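Local coordinates for glycoside Hydrolase (Bacteroides uniformis, PDB 5T99), which is a family 2 glycoside hydrolase of a gut bacterium, binds galacto-isofagomine in its pocket and probably cleaves galactosidic linkages of agarose-derived sugars, at residues 183-188 and 400-405; 201-206 and 219-224; 269-274 and 283-288. One frame throughout, in Å; residues are numbered along the deposited sequence.

Contact 1 (183-188 and 400-405). With EDO (1,2-ethanediol), chain J; EDO (1,2-ethanediol), chain K.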
# COMPACT_ATOMS: atom_id res chain seq x y z
N PRO A 183 -23.25 -6.67 13.81
CA PRO A 183 -22.63 -5.34 13.91
C PRO A 183 -21.27 -5.30 13.25
O PRO A 183 -20.85 -6.32 12.69
CB PRO A 183 -22.52 -5.11 15.41
CG PRO A 183 -22.35 -6.49 15.96
CD PRO A 183 -23.13 -7.41 15.07
N GLU A 184 -20.57 -4.16 13.30
CA GLU A 184 -19.37 -4.03 12.47
C GLU A 184 -18.28 -4.98 12.92
O GLU A 184 -18.16 -5.28 14.10
CB GLU A 184 -18.84 -2.59 12.35
CG GLU A 184 -18.42 -1.91 13.64
CD GLU A 184 -17.45 -0.73 13.43
OE1 GLU A 184 -17.11 -0.36 12.26
OE2 GLU A 184 -17.04 -0.16 14.46
N HIS A 185 -17.52 -5.49 11.95
CA HIS A 185 -16.49 -6.49 12.19
C HIS A 185 -17.02 -7.72 12.94
O HIS A 185 -16.31 -8.32 13.73
CB HIS A 185 -15.32 -5.86 12.93
CG HIS A 185 -14.91 -4.54 12.36
ND1 HIS A 185 -14.55 -3.46 13.14
CD2 HIS A 185 -14.83 -4.11 11.07
CE1 HIS A 185 -14.24 -2.44 12.36
NE2 HIS A 185 -14.41 -2.81 11.10
N GLY A 186 -18.26 -8.10 12.64
CA GLY A 186 -18.98 -9.08 13.43
C GLY A 186 -18.81 -10.55 13.08
O GLY A 186 -19.48 -11.39 13.70
N VAL A 187 -17.96 -10.86 12.10
CA VAL A 187 -17.59 -12.25 11.78
C VAL A 187 -16.07 -12.40 11.78
O VAL A 187 -15.36 -11.58 11.20
CB VAL A 187 -18.16 -12.70 10.42
CG1 VAL A 187 -17.69 -14.12 10.09
CG2 VAL A 187 -19.68 -12.62 10.42
N TYR A 188 -15.59 -13.46 12.41
CA TYR A 188 -14.18 -13.73 12.57
C TYR A 188 -13.92 -15.17 12.08
O TYR A 188 -14.36 -16.12 12.73
CB TYR A 188 -13.81 -13.51 14.05
CG TYR A 188 -12.41 -13.88 14.49
CD1 TYR A 188 -11.31 -13.82 13.62
CD2 TYR A 188 -12.18 -14.27 15.82
CE1 TYR A 188 -10.03 -14.13 14.07
CE2 TYR A 188 -10.90 -14.58 16.27
CZ TYR A 188 -9.83 -14.52 15.40
OH TYR A 188 -8.58 -14.86 15.88
N ILE A 400 -7.33 -4.78 14.48
CA ILE A 400 -7.34 -6.24 14.47
C ILE A 400 -8.74 -6.77 14.12
O ILE A 400 -8.85 -7.71 13.35
CB ILE A 400 -6.80 -6.80 15.80
CG1 ILE A 400 -5.30 -6.48 15.90
CG2 ILE A 400 -7.03 -8.30 15.90
CD1 ILE A 400 -4.72 -6.68 17.28
N MET A 401 -9.78 -6.13 14.64
CA MET A 401 -11.16 -6.49 14.32
C MET A 401 -11.46 -6.31 12.82
O MET A 401 -12.13 -7.15 12.20
CB MET A 401 -12.14 -5.66 15.15
CG MET A 401 -12.10 -5.90 16.65
SD MET A 401 -12.74 -7.49 17.11
CE MET A 401 -14.50 -7.09 17.09
N ARG A 402 -10.94 -5.22 12.25
CA ARG A 402 -11.10 -4.92 10.83
C ARG A 402 -10.36 -5.92 9.94
O ARG A 402 -10.92 -6.36 8.93
CB ARG A 402 -10.57 -3.50 10.52
CG ARG A 402 -10.92 -2.93 9.16
CD ARG A 402 -10.17 -1.63 8.84
NE ARG A 402 -8.77 -1.88 8.55
CZ ARG A 402 -7.93 -1.03 7.95
NH1 ARG A 402 -8.31 0.20 7.56
NH2 ARG A 402 -6.68 -1.42 7.73
N ASP A 403 -9.12 -6.26 10.31
CA ASP A 403 -8.22 -6.99 9.39
C ASP A 403 -7.95 -8.47 9.69
O ASP A 403 -7.27 -9.11 8.90
CB ASP A 403 -6.87 -6.25 9.29
CG ASP A 403 -7.00 -4.87 8.70
OD1 ASP A 403 -8.11 -4.53 8.22
OD2 ASP A 403 -5.99 -4.12 8.72
N ARG A 404 -8.50 -9.02 10.77
CA ARG A 404 -8.15 -10.38 11.18
C ARG A 404 -8.74 -11.51 10.32
O ARG A 404 -8.55 -12.68 10.64
CB ARG A 404 -8.51 -10.63 12.65
CG ARG A 404 -9.99 -10.57 12.97
CD ARG A 404 -10.17 -10.63 14.47
NE ARG A 404 -11.55 -10.57 14.89
CZ ARG A 404 -11.97 -10.82 16.14
NH1 ARG A 404 -11.11 -11.16 17.10
NH2 ARG A 404 -13.27 -10.74 16.43
N ASN A 405 -9.48 -11.17 9.27
CA ASN A 405 -9.91 -12.13 8.26
C ASN A 405 -9.09 -12.13 6.97
O ASN A 405 -9.24 -13.06 6.17
CB ASN A 405 -11.38 -11.92 7.93
CG ASN A 405 -12.24 -12.04 9.15
OD1 ASN A 405 -12.09 -12.99 9.92
ND2 ASN A 405 -13.15 -11.08 9.36
C1 EDO J . -7.71 -16.03 8.27
O1 EDO J . -8.30 -15.33 9.39
C2 EDO J . -8.74 -16.45 7.21
O2 EDO J . -8.52 -15.81 5.94
C1 EDO K . -13.84 -12.64 20.21
O1 EDO K . -14.20 -13.65 21.16
C2 EDO K . -12.38 -12.22 20.32
O2 EDO K . -12.25 -10.79 20.28
O HOH W 1 -15.87 -10.57 14.95
O HOH W 2 -13.35 -9.46 12.89
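Arg404 lays its guanidinium flat on the ring of Tyr188, the two planes only 2° apart, with CZ 3.7 Å from the ring centroid of Tyr188: a stacked cation-pi pair. The Arg404 chain, extended from CG to NE, crosses the tyrosine at about a right angle, and its CD makes a CH-pi contact over the same face. Met401 SD lies over the guanidinium's other face. Around its rim, water 1 joins Arg404 NH2 to His185 O, while Arg404 NE gives a bond to water 2 (2.9 Å), which also lies close to Met401 O, though its protons have more than one acceptor in reach. Tyr188 OH bonds to Asp442. This is a domain junction: the type II turn Pro183–Gly186 and the strand after it, in the family 2 beta-sandwich, meet the C-terminal end of helix 388-403 of the TIM-barrel domain. His185, third in that turn, sets one ring face over Arg402 CA, 4.0 Å from the His185 ring centroid, and rests its CB 3.5 Å from Met401 O. The end of the Asn405 side chain comes up to the strand, its ND2 donating to Val187 O (2.9 Å, 155° at the hydrogen). The carbonyl oxygen OD1 of the same amide lies at the edge of the Tyr188 ring and accepts from Val189 N.

Contact 2 (201-206 and 219-224). With EDO (1,2-ethanediol), chain K.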
# COMPACT_ATOMS: atom_id res chain seq x y z
N VAL A 201 -12.69 -24.74 8.67
CA VAL A 201 -12.99 -23.31 8.73
C VAL A 201 -13.83 -23.07 9.97
O VAL A 201 -14.94 -23.59 10.08
CB VAL A 201 -13.78 -22.87 7.49
CG1 VAL A 201 -14.20 -21.41 7.62
CG2 VAL A 201 -12.97 -23.09 6.22
N GLN A 202 -13.29 -22.30 10.90
CA GLN A 202 -13.95 -21.98 12.16
C GLN A 202 -14.47 -20.56 12.04
O GLN A 202 -13.76 -19.67 11.56
CB GLN A 202 -12.95 -22.12 13.32
CG GLN A 202 -13.47 -21.72 14.69
CD GLN A 202 -12.41 -21.82 15.78
OE1 GLN A 202 -12.02 -20.82 16.40
NE2 GLN A 202 -11.94 -23.02 16.02
N ILE A 203 -15.71 -20.33 12.47
CA ILE A 203 -16.39 -19.04 12.27
C ILE A 203 -17.08 -18.58 13.55
O ILE A 203 -17.93 -19.29 14.08
CB ILE A 203 -17.43 -19.11 11.14
CG1 ILE A 203 -16.77 -19.54 9.82
CG2 ILE A 203 -18.13 -17.75 10.97
CD1 ILE A 203 -17.76 -19.95 8.74
N GLU A 204 -16.70 -17.40 14.02
CA GLU A 204 -17.36 -16.75 15.14
C GLU A 204 -18.31 -15.69 14.62
O GLU A 204 -17.87 -14.77 13.93
CB GLU A 204 -16.35 -16.09 16.09
CG GLU A 204 -16.99 -15.58 17.38
CD GLU A 204 -16.08 -14.62 18.12
OE1 GLU A 204 -15.43 -15.06 19.08
OE2 GLU A 204 -16.01 -13.45 17.72
N THR A 205 -19.58 -15.80 14.98
CA THR A 205 -20.61 -14.85 14.57
C THR A 205 -21.04 -14.02 15.79
O THR A 205 -21.31 -14.57 16.85
CB THR A 205 -21.84 -15.57 13.97
OG1 THR A 205 -21.40 -16.55 13.02
CG2 THR A 205 -22.78 -14.60 13.28
N THR A 206 -21.10 -12.70 15.61
CA THR A 206 -21.62 -11.77 16.60
C THR A 206 -22.97 -11.28 16.10
O THR A 206 -23.10 -10.85 14.94
CB THR A 206 -20.67 -10.56 16.79
OG1 THR A 206 -19.36 -11.02 17.15
CG2 THR A 206 -21.18 -9.61 17.87
N ILE A 219 -28.37 -19.13 12.14
CA ILE A 219 -27.30 -18.59 11.33
C ILE A 219 -26.99 -19.59 10.24
O ILE A 219 -26.78 -20.76 10.54
CB ILE A 219 -26.02 -18.36 12.16
CG1 ILE A 219 -26.29 -17.40 13.33
CG2 ILE A 219 -24.89 -17.81 11.29
CD1 ILE A 219 -25.27 -17.51 14.45
N ARG A 220 -26.94 -19.13 8.99
CA ARG A 220 -26.56 -19.96 7.86
C ARG A 220 -25.34 -19.39 7.16
O ARG A 220 -25.42 -18.35 6.49
CB ARG A 220 -27.69 -20.09 6.86
CG ARG A 220 -27.43 -21.13 5.79
CD ARG A 220 -28.44 -21.05 4.67
NE ARG A 220 -29.80 -21.28 5.18
CZ ARG A 220 -30.92 -21.00 4.51
NH1 ARG A 220 -30.87 -20.49 3.28
NH2 ARG A 220 -32.10 -21.24 5.07
N HIS A 221 -24.21 -20.09 7.31
CA HIS A 221 -22.96 -19.77 6.62
C HIS A 221 -22.86 -20.50 5.29
O HIS A 221 -22.72 -21.72 5.29
CB HIS A 221 -21.76 -20.17 7.48
CG HIS A 221 -21.67 -19.44 8.77
ND1 HIS A 221 -21.59 -18.07 8.84
CD2 HIS A 221 -21.60 -19.89 10.04
CE1 HIS A 221 -21.50 -17.70 10.10
NE2 HIS A 221 -21.51 -18.79 10.86
N SER A 222 -22.90 -19.75 4.19
CA SER A 222 -22.62 -20.29 2.86
C SER A 222 -21.19 -19.93 2.41
O SER A 222 -20.85 -18.74 2.27
CB SER A 222 -23.63 -19.77 1.84
OG SER A 222 -24.94 -20.19 2.19
N ILE A 223 -20.37 -20.96 2.20
CA ILE A 223 -19.00 -20.80 1.74
C ILE A 223 -18.99 -20.95 0.24
O ILE A 223 -19.35 -21.99 -0.29
CB ILE A 223 -18.05 -21.81 2.40
CG1 ILE A 223 -17.95 -21.47 3.89
CG2 ILE A 223 -16.67 -21.74 1.75
CD1 ILE A 223 -17.20 -22.48 4.72
N ILE A 224 -18.57 -19.88 -0.43
CA ILE A 224 -18.73 -19.75 -1.87
C ILE A 224 -17.35 -19.71 -2.51
O ILE A 224 -16.46 -18.97 -2.06
CB ILE A 224 -19.53 -18.47 -2.20
CG1 ILE A 224 -20.93 -18.53 -1.57
CG2 ILE A 224 -19.61 -18.25 -3.71
CD1 ILE A 224 -21.63 -17.18 -1.56
C1 EDO K . -13.84 -12.64 20.21
O1 EDO K . -14.20 -13.65 21.16
C2 EDO K . -12.38 -12.22 20.32
O2 EDO K . -12.25 -10.79 20.28
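Val201 starts the contact with a light apolar touch, its CG1 lying 4.3 Å from Ile223 CD1. Two residues on, Ile203 meets His221 from the opposite direction. With CG1 of Ile203 anti to the carbonyl carbon (chi1 -58°) and CG2 beside it, both branches come down on one face of the imidazole: CG2 is 3.5 Å from His221 CE1, and CD1 is 3.9 Å from His221 CG. The CG2 methyl makes a CH-pi contact, 29° off the ring normal. Ile219 CG2 lies over the opposite face, leaving the ring between two isoleucines. These strands do not pair with each other. They belong to the two facing antiparallel sheets of the beta-sandwich in the family 2 domain, with strand axes 10.1 Å apart at their closest and directions 137° apart, and alternate residues of each turn inward to fill the space between. Glu204 points the other way, away from the sandwich interior, where its OE1 accepts a bond from an ethanediol that probably came from the crystallisation liquor. Thr205 turns inward again and slides past His221, its OG1 at the ring edge, in plane, 3.1 Å from His221 NE2. The other ring nitrogen, ND1, is hydrogen-bonded to Thr272 OG1 of the neighbouring strand. With a leucine in place of His221, Thr272 would probably lose that buried ring partner and Ile203 the flat surface it rests on. Thr205 and Ile219 also reach toward each other, tip to tip, Thr205 CB standing 4.0 Å from Ile219 CD1.

Contact 3 (269-274 and 283-288)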
# COMPACT_ATOMS: atom_id res chain seq x y z
N LYS A 269 -15.48 -16.82 -0.49
CA LYS A 269 -16.43 -15.82 0.01
C LYS A 269 -17.42 -16.48 0.99
O LYS A 269 -18.04 -17.49 0.65
CB LYS A 269 -17.17 -15.18 -1.16
CG LYS A 269 -18.16 -14.08 -0.78
CD LYS A 269 -18.82 -13.46 -2.01
CE LYS A 269 -17.87 -12.51 -2.74
NZ LYS A 269 -18.49 -11.94 -3.98
N LEU A 270 -17.55 -15.90 2.18
CA LEU A 270 -18.49 -16.36 3.20
C LEU A 270 -19.72 -15.47 3.19
O LEU A 270 -19.61 -14.27 3.44
CB LEU A 270 -17.86 -16.30 4.59
CG LEU A 270 -18.79 -16.51 5.80
CD1 LEU A 270 -19.39 -17.91 5.77
CD2 LEU A 270 -18.05 -16.24 7.10
N LYS A 271 -20.89 -16.05 2.93
CA LYS A 271 -22.17 -15.35 3.08
C LYS A 271 -22.81 -15.84 4.37
O LYS A 271 -23.08 -17.03 4.51
CB LYS A 271 -23.05 -15.66 1.88
CG LYS A 271 -24.48 -15.08 1.86
CD LYS A 271 -25.34 -15.89 0.87
CE LYS A 271 -26.21 -15.02 -0.02
NZ LYS A 271 -26.68 -15.77 -1.22
N THR A 272 -23.03 -14.93 5.30
CA THR A 272 -23.65 -15.27 6.59
C THR A 272 -25.05 -14.63 6.65
O THR A 272 -25.18 -13.41 6.54
CB THR A 272 -22.78 -14.80 7.78
OG1 THR A 272 -21.52 -15.48 7.75
CG2 THR A 272 -23.46 -15.08 9.12
N GLU A 273 -26.06 -15.47 6.85
CA GLU A 273 -27.47 -15.04 6.90
C GLU A 273 -27.98 -15.28 8.31
O GLU A 273 -27.72 -16.34 8.89
CB GLU A 273 -28.29 -15.81 5.86
CG GLU A 273 -28.04 -15.33 4.43
CD GLU A 273 -28.51 -16.28 3.34
OE1 GLU A 273 -28.60 -17.50 3.56
OE2 GLU A 273 -28.77 -15.80 2.21
N ILE A 274 -28.66 -14.29 8.87
CA ILE A 274 -29.30 -14.41 10.18
C ILE A 274 -30.81 -14.60 9.98
O ILE A 274 -31.41 -13.91 9.15
CB ILE A 274 -29.06 -13.16 11.03
CG1 ILE A 274 -27.55 -12.86 11.13
CG2 ILE A 274 -29.69 -13.31 12.42
CD1 ILE A 274 -26.73 -13.97 11.73
N THR A 283 -27.84 -10.18 6.08
CA THR A 283 -26.90 -10.88 5.22
C THR A 283 -25.59 -10.14 5.33
O THR A 283 -25.57 -8.92 5.20
CB THR A 283 -27.36 -10.90 3.75
OG1 THR A 283 -28.62 -11.57 3.63
CG2 THR A 283 -26.34 -11.62 2.87
N TYR A 284 -24.50 -10.88 5.53
CA TYR A 284 -23.19 -10.29 5.83
C TYR A 284 -22.11 -11.12 5.17
O TYR A 284 -22.00 -12.33 5.42
CB TYR A 284 -22.99 -10.28 7.34
CG TYR A 284 -21.78 -9.53 7.86
CD1 TYR A 284 -21.89 -8.20 8.28
CD2 TYR A 284 -20.55 -10.15 7.98
CE1 TYR A 284 -20.80 -7.51 8.80
CE2 TYR A 284 -19.45 -9.47 8.49
CZ TYR A 284 -19.58 -8.15 8.90
OH TYR A 284 -18.49 -7.48 9.40
N PHE A 285 -21.30 -10.47 4.33
CA PHE A 285 -20.27 -11.13 3.56
C PHE A 285 -18.88 -10.91 4.18
O PHE A 285 -18.61 -9.84 4.73
CB PHE A 285 -20.30 -10.62 2.12
CG PHE A 285 -21.50 -11.07 1.34
CD1 PHE A 285 -21.50 -12.31 0.67
CD2 PHE A 285 -22.63 -10.26 1.25
CE1 PHE A 285 -22.59 -12.73 -0.07
CE2 PHE A 285 -23.74 -10.68 0.51
CZ PHE A 285 -23.72 -11.92 -0.14
N THR A 286 -18.04 -11.94 4.10
CA THR A 286 -16.64 -11.89 4.53
C THR A 286 -15.77 -12.64 3.51
O THR A 286 -16.03 -13.79 3.19
CB THR A 286 -16.43 -12.54 5.92
OG1 THR A 286 -17.31 -11.96 6.90
CG2 THR A 286 -14.98 -12.36 6.40
N ASP A 287 -14.73 -11.98 3.01
CA ASP A 287 -13.77 -12.64 2.14
C ASP A 287 -12.72 -13.28 3.02
O ASP A 287 -12.35 -12.71 4.05
CB ASP A 287 -13.15 -11.65 1.16
CG ASP A 287 -14.11 -11.23 0.06
OD1 ASP A 287 -14.87 -12.08 -0.45
OD2 ASP A 287 -14.10 -10.04 -0.30
N PHE A 288 -12.29 -14.48 2.64
CA PHE A 288 -11.26 -15.19 3.40
C PHE A 288 -10.49 -16.19 2.54
O PHE A 288 -10.95 -16.56 1.46
CB PHE A 288 -11.86 -15.89 4.63
CG PHE A 288 -12.61 -17.16 4.32
CD1 PHE A 288 -11.96 -18.39 4.33
CD2 PHE A 288 -13.97 -17.13 4.02
CE1 PHE A 288 -12.65 -19.56 4.03
CE2 PHE A 288 -14.66 -18.30 3.73
CZ PHE A 288 -14.00 -19.52 3.75
O HOH W 3 -19.76 -13.34 6.84
O HOH W 4 -29.24 -13.01 1.71
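Leu270 and Thr286 bond to each other in both directions, Leu270 N to Thr286 O at 2.8 Å and Thr286 N back to Leu270 O at 2.9 Å. Thr272 and Tyr284 repeat the exchange, and these four bonds zip up the antiparallel beta hairpin of strands 268-276 and 279-288. Between the bonded pairs, Phe285 CA comes within 3.2 Å of Leu270 O in a CA-H...O contact. Tyr284 O takes a second proton from water 3, which also links Thr272 OG1 with Thr286 OG1, giving both buried hydroxyls a polar partner. On the other face, the Phe285 ring lies side by side with Lys271: CG of Phe285 is anti to its carbonyl carbon (chi1 -70°), which brings CE1 to 3.5 Å from Lys271 CB. The aliphatic part of Lys269 crosses the same ring, with Lys269 CD 4.0 Å from Phe285 CD1. Asp287 runs alongside Lys269, but their charges do not close into a salt bridge, Lys269 NZ staying 5.1 Å from Asp287 OD1. Phe285 N, on the hairpin's outer side, donates to Asp26. At the far end, Phe288 turns back with CG between its backbone N and carbonyl carbon (chi1 77°), setting its ring edge against the leucine, where Phe288 CE2 lies 3.9 Å from Leu270 CB.

Contact 2 is wholly buried, the meeting of the two sheets of the beta-sandwich, while contacts 1 and 3 are only partly buried. Contact 3 joins neighbouring strands within one sheet, so backbone bonds carry it; contact 2 works between sheets through side chains alone; contact 1, at the barrel junction, relies on a cation-pi stack, an amide and bridging waters. The same strands recur: 180-194 and 198-209 pair through Gly186 O to Thr206 N and Tyr188 O to Glu204 N, tying contact 1 to contact 2, and 215-224 pairs with 268-276, tying contact 2 to contact 3. Val187, of contact 1, packs on Ile203 of contact 2 and on Leu270 and Tyr284 of contact 3.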